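Local coordinates for protein angiogenin-1 (Salmo salar, PDB 7BFK) that probably cleaves RNA as a secreted endonuclease of the pancreatic ribonuclease family, at residues Gln13-Met19 against Asn44-Asn50; Met28-Leu33 against His89-Tyr94. All coordinates share one frame; numbering follows the deposited sequence.

Both contacts belong to the single pancreatic ribonuclease fold of this chain, and their centres lie about 17 Å apart. The segments alternate along the sequence, 13-19, 28-33, 44-50 and then 89-94, so the two contacts interlock along the chain. Contact 1 fastens the end of helix 5-14 and the turn after it to strand 43-47, whereas contact 2 sets helix 24-32 against the start of strand 93-108 and the loop before it. Strands 43-47 and 93-108 share one antiparallel sheet. N44 joins the two contacts directly, its CB 3.6 Å from M28 SD, so helix 24-32 packs against strand 43-47 as well as the start of strand 93-108.

Contact 1: residues Gln13-Met19 against Asn44-Asn50; sequences QHVDGEM and NTFILAN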
# COMPACT_ATOMS: atom_id res chain seq x y z
N GLN A 13 -4.85 2.14 3.41
CA GLN A 13 -4.63 1.67 2.02
C GLN A 13 -3.55 0.57 1.92
O GLN A 13 -3.71 -0.31 1.06
CB GLN A 13 -4.20 2.85 1.17
CG GLN A 13 -4.04 2.52 -0.29
CD GLN A 13 -4.17 3.77 -1.11
OE1 GLN A 13 -3.23 4.24 -1.73
NE2 GLN A 13 -5.35 4.37 -1.05
N HIS A 14 -2.50 0.59 2.76
CA HIS A 14 -1.30 -0.27 2.52
C HIS A 14 -0.78 -1.06 3.71
O HIS A 14 0.22 -1.75 3.50
CB HIS A 14 -0.14 0.60 2.01
CG HIS A 14 -0.40 1.23 0.69
ND1 HIS A 14 -0.52 0.49 -0.46
CD2 HIS A 14 -0.53 2.52 0.31
CE1 HIS A 14 -0.78 1.29 -1.47
NE2 HIS A 14 -0.77 2.53 -1.03
N VAL A 15 -1.35 -0.98 4.92
CA VAL A 15 -0.74 -1.74 6.06
C VAL A 15 -1.80 -2.66 6.69
O VAL A 15 -2.77 -2.13 7.27
CB VAL A 15 -0.09 -0.78 7.07
CG1 VAL A 15 0.54 -1.51 8.24
CG2 VAL A 15 0.95 0.13 6.40
N ASP A 16 -1.62 -3.99 6.58
CA ASP A 16 -2.54 -5.01 7.15
C ASP A 16 -1.77 -6.30 7.48
O ASP A 16 -1.54 -7.14 6.57
CB ASP A 16 -3.74 -5.28 6.24
CG ASP A 16 -4.71 -6.32 6.80
OD1 ASP A 16 -4.55 -6.71 7.97
OD2 ASP A 16 -5.58 -6.73 6.05
N GLY A 17 -1.41 -6.46 8.75
CA GLY A 17 -0.67 -7.62 9.28
C GLY A 17 -1.40 -8.93 9.05
O GLY A 17 -0.74 -9.94 9.02
N GLU A 18 -2.72 -8.91 8.83
CA GLU A 18 -3.55 -10.14 8.65
C GLU A 18 -4.00 -10.30 7.19
O GLU A 18 -4.84 -11.17 6.92
CB GLU A 18 -4.76 -10.10 9.59
CG GLU A 18 -4.37 -10.03 11.07
CD GLU A 18 -5.53 -9.85 12.05
OE1 GLU A 18 -6.69 -9.82 11.60
OE2 GLU A 18 -5.26 -9.72 13.26
N MET A 19 -3.43 -9.54 6.25
CA MET A 19 -3.83 -9.65 4.82
C MET A 19 -3.34 -10.98 4.23
O MET A 19 -2.25 -11.44 4.63
CB MET A 19 -3.26 -8.48 4.01
CG MET A 19 -3.66 -8.51 2.57
SD MET A 19 -5.44 -8.39 2.35
CE MET A 19 -5.52 -8.54 0.56
N ASN A 44 -3.01 -2.95 -5.96
CA ASN A 44 -2.76 -2.40 -4.62
C ASN A 44 -1.89 -3.39 -3.87
O ASN A 44 -2.18 -4.58 -3.92
CB ASN A 44 -4.01 -2.06 -3.84
CG ASN A 44 -3.70 -1.12 -2.70
OD1 ASN A 44 -3.54 0.06 -2.94
ND2 ASN A 44 -3.67 -1.65 -1.48
N THR A 45 -0.85 -2.89 -3.21
CA THR A 45 0.10 -3.67 -2.41
C THR A 45 -0.14 -3.39 -0.91
O THR A 45 -0.14 -2.19 -0.50
CB THR A 45 1.54 -3.37 -2.85
OG1 THR A 45 1.62 -3.47 -4.28
CG2 THR A 45 2.55 -4.26 -2.18
N PHE A 46 -0.29 -4.45 -0.15
CA PHE A 46 -0.48 -4.46 1.32
C PHE A 46 0.79 -4.97 2.00
O PHE A 46 1.34 -5.98 1.57
CB PHE A 46 -1.69 -5.34 1.69
CG PHE A 46 -2.99 -4.89 1.08
CD1 PHE A 46 -3.37 -5.35 -0.17
CD2 PHE A 46 -3.83 -4.01 1.75
CE1 PHE A 46 -4.57 -4.95 -0.74
CE2 PHE A 46 -5.02 -3.60 1.18
CZ PHE A 46 -5.38 -4.06 -0.07
N ILE A 47 1.25 -4.25 3.03
CA ILE A 47 2.43 -4.62 3.85
C ILE A 47 1.93 -5.36 5.10
O ILE A 47 1.07 -4.83 5.81
CB ILE A 47 3.25 -3.38 4.24
CG1 ILE A 47 3.62 -2.54 3.02
CG2 ILE A 47 4.49 -3.80 5.01
CD1 ILE A 47 4.10 -1.17 3.38
N LEU A 48 2.48 -6.53 5.38
CA LEU A 48 2.11 -7.33 6.57
C LEU A 48 3.04 -6.94 7.72
O LEU A 48 4.00 -7.65 7.95
CB LEU A 48 2.18 -8.82 6.24
CG LEU A 48 0.99 -9.38 5.46
CD1 LEU A 48 0.83 -8.72 4.11
CD2 LEU A 48 1.08 -10.90 5.29
N ALA A 49 2.74 -5.83 8.40
CA ALA A 49 3.57 -5.26 9.46
C ALA A 49 2.74 -4.32 10.33
O ALA A 49 1.59 -4.02 9.97
CB ALA A 49 4.74 -4.54 8.84
N ASN A 50 3.30 -3.88 11.45
CA ASN A 50 2.62 -2.91 12.34
C ASN A 50 3.03 -1.52 11.85
O ASN A 50 4.07 -1.35 11.23
CB ASN A 50 2.86 -3.22 13.82
CG ASN A 50 4.12 -2.62 14.42
OD1 ASN A 50 4.91 -1.97 13.74
ND2 ASN A 50 4.30 -2.83 15.71
O HOH W 1 -1.01 -4.13 10.78
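H14 and T45 meet where the N-terminal helix of the pancreatic ribonuclease fold runs onto strand 43-47, the region where this family has its active-site cleft. With CG on the backbone-N side (chi1 -64°), the H14 imidazole presents ND1 edge-on to T45 O at 2.7 Å. The bond is nearly straight, and the oxygen lies almost in the ring plane, a geometry that fixes how the ring is turned. Q13 CG covers part of one ring face.

N44 reinforces this corner: its amide, tilted only 14° from the imidazole, sends ND2 to Q13 O (2.9 Å), while OD1 is held by K41 NZ. Both ends of the amide are therefore engaged, and it ties the backbone carbonyl of Q13 to the strand.

Further along, the chains form a single beta bridge between V15 and I47. I47 N donates to H14 O, and D16 N to I47 O, before D16 opens an Asx turn by accepting E18 N at OD1 from above the carboxylate plane. The type I turn D16-M19 then carries M19 back over F46. Bent at chi2 (61°), the methionine lays SD 4.5 Å from the centroid of the phenyl ring and CE over the same face, a Met-aromatic contact with CH-pi character; its CB also touches L48 CD1 at 4.1 Å. V54 of helix 51-55 touches both V15 and I47. At the far end a water takes the N-H of G17 at 3.1 Å and donates to A49 O at 2.7 Å.

Contact 2: residues Met28-Leu33 against His89-Tyr94; sequences MEILNL and HPNCTY
Helix 24-32 of the ribonuclease fold is tied here to the start of strand 93-108 and to the loop leading into it, beside the C40-C92 disulfide. M28, E29 and N32 make the main contacts, M28 by packing on a ring and the other two by hydrogen bonds.

M28 curls over Y94. Its first torsion, with CG anti to the carbonyl carbon (chi1 -66°), centres CG above the phenol 3.6 Å from the ring centroid, almost on the ring normal. Bends at chi2 and chi3 then bring CE back to 3.7 Å from Y94 OH. SD stands farther off over the ring, in a looser Met-aromatic contact, and CB presses on CE2 at 3.4 Å.

N32 and Y94 reach toward each other from opposite directions, and ND2 meets the ring at its edge. It donates to Y94 OH at 2.9 Å, nearly straight and close to the amide plane, while OD1 accepts K41 N. The tyrosine hydroxyl also bonds to K41 O, so amide and phenol together hold the K41 backbone. C92 SG lies 3.6 Å from N32 ND2, bringing the disulfide up to the same amide.

On the outer part of the contact, E29 stretches out to H89. The imidazole NE2 donates at 2.7 Å to OE1, on the anti lone pair; OE1 lies in the ring plane, while the carboxylate is turned 43° against the ring. One face of H89 receives L33 CD2, 3.8 Å from the ring centroid, and P90 CB, after a cis peptide bond, covers the opposite face.

Inward of these residues, M28 also packs on N44 of strand 43-47 and on C81 of strand 76-85, while Y94 rests against H83 of that second strand.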
# COMPACT_ATOMS: atom_id res chain seq x y z
N MET A 28 -10.05 -4.97 -1.83
CA MET A 28 -10.09 -4.05 -3.00
C MET A 28 -11.48 -3.40 -3.08
O MET A 28 -11.56 -2.20 -3.38
CB MET A 28 -9.77 -4.76 -4.32
CG MET A 28 -8.33 -5.26 -4.41
SD MET A 28 -7.09 -3.98 -4.02
CE MET A 28 -7.47 -2.75 -5.27
N GLU A 29 -12.55 -4.16 -2.81
CA GLU A 29 -13.93 -3.61 -2.83
C GLU A 29 -13.94 -2.36 -1.94
O GLU A 29 -14.41 -1.28 -2.39
CB GLU A 29 -14.95 -4.64 -2.37
CG GLU A 29 -16.37 -4.30 -2.76
CD GLU A 29 -17.43 -5.24 -2.22
OE1 GLU A 29 -18.50 -5.33 -2.84
OE2 GLU A 29 -17.17 -5.87 -1.17
N ILE A 30 -13.37 -2.48 -0.74
CA ILE A 30 -13.26 -1.38 0.27
C ILE A 30 -12.59 -0.16 -0.38
O ILE A 30 -13.13 0.93 -0.25
CB ILE A 30 -12.50 -1.85 1.52
CG1 ILE A 30 -13.19 -3.02 2.22
CG2 ILE A 30 -12.27 -0.68 2.47
CD1 ILE A 30 -14.67 -2.84 2.43
N LEU A 31 -11.42 -0.34 -1.01
CA LEU A 31 -10.70 0.76 -1.71
C LEU A 31 -11.53 1.28 -2.89
O LEU A 31 -11.60 2.50 -3.06
CB LEU A 31 -9.34 0.26 -2.21
CG LEU A 31 -8.28 -0.04 -1.16
CD1 LEU A 31 -7.01 -0.54 -1.83
CD2 LEU A 31 -7.98 1.18 -0.29
N ASN A 32 -12.10 0.40 -3.70
CA ASN A 32 -12.81 0.79 -4.95
C ASN A 32 -14.06 1.61 -4.64
O ASN A 32 -14.33 2.58 -5.40
CB ASN A 32 -13.09 -0.43 -5.83
CG ASN A 32 -11.82 -1.01 -6.42
OD1 ASN A 32 -10.83 -0.31 -6.54
ND2 ASN A 32 -11.85 -2.26 -6.82
N LEU A 33 -14.78 1.27 -3.57
CA LEU A 33 -16.05 1.96 -3.17
C LEU A 33 -15.78 3.44 -2.84
O LEU A 33 -16.75 4.20 -2.86
CB LEU A 33 -16.67 1.24 -1.98
CG LEU A 33 -17.27 -0.12 -2.28
CD1 LEU A 33 -17.53 -0.90 -1.00
CD2 LEU A 33 -18.55 0.02 -3.09
N HIS A 89 -16.64 -1.25 -10.03
CA HIS A 89 -17.35 -2.06 -9.01
C HIS A 89 -18.80 -2.15 -9.48
O HIS A 89 -19.32 -1.17 -9.99
CB HIS A 89 -17.20 -1.43 -7.62
CG HIS A 89 -17.80 -2.22 -6.51
ND1 HIS A 89 -19.09 -2.00 -6.07
CD2 HIS A 89 -17.31 -3.22 -5.75
CE1 HIS A 89 -19.37 -2.83 -5.09
NE2 HIS A 89 -18.29 -3.59 -4.88
N PRO A 90 -19.49 -3.30 -9.34
CA PRO A 90 -18.92 -4.49 -8.71
C PRO A 90 -18.43 -5.59 -9.67
O PRO A 90 -18.53 -6.74 -9.30
CB PRO A 90 -20.17 -4.97 -7.97
CG PRO A 90 -21.28 -4.76 -9.00
CD PRO A 90 -20.89 -3.50 -9.75
N ASN A 91 -17.90 -5.21 -10.83
CA ASN A 91 -17.47 -6.18 -11.88
C ASN A 91 -15.95 -6.34 -11.88
O ASN A 91 -15.41 -6.87 -12.88
CB ASN A 91 -17.97 -5.73 -13.25
CG ASN A 91 -19.46 -5.45 -13.26
OD1 ASN A 91 -20.22 -6.10 -12.54
ND2 ASN A 91 -19.88 -4.49 -14.06
N CYS A 92 -15.28 -5.88 -10.82
CA CYS A 92 -13.81 -5.96 -10.64
C CYS A 92 -13.41 -7.39 -10.29
O CYS A 92 -14.05 -7.98 -9.40
CB CYS A 92 -13.31 -5.06 -9.51
SG CYS A 92 -13.76 -3.31 -9.66
N THR A 93 -12.40 -7.92 -10.95
CA THR A 93 -11.80 -9.25 -10.64
C THR A 93 -10.31 -9.04 -10.34
O THR A 93 -9.64 -8.26 -11.09
CB THR A 93 -12.05 -10.24 -11.77
OG1 THR A 93 -11.46 -11.49 -11.41
CG2 THR A 93 -11.49 -9.78 -13.09
N TYR A 94 -9.81 -9.70 -9.29
CA TYR A 94 -8.41 -9.60 -8.81
C TYR A 94 -7.79 -10.98 -8.62
O TYR A 94 -8.48 -11.95 -8.35
CB TYR A 94 -8.34 -8.80 -7.50
CG TYR A 94 -8.68 -7.34 -7.68
CD1 TYR A 94 -7.72 -6.44 -8.12
CD2 TYR A 94 -9.95 -6.87 -7.44
CE1 TYR A 94 -8.02 -5.11 -8.33
CE2 TYR A 94 -10.26 -5.54 -7.63
CZ TYR A 94 -9.30 -4.65 -8.07
OH TYR A 94 -9.61 -3.33 -8.26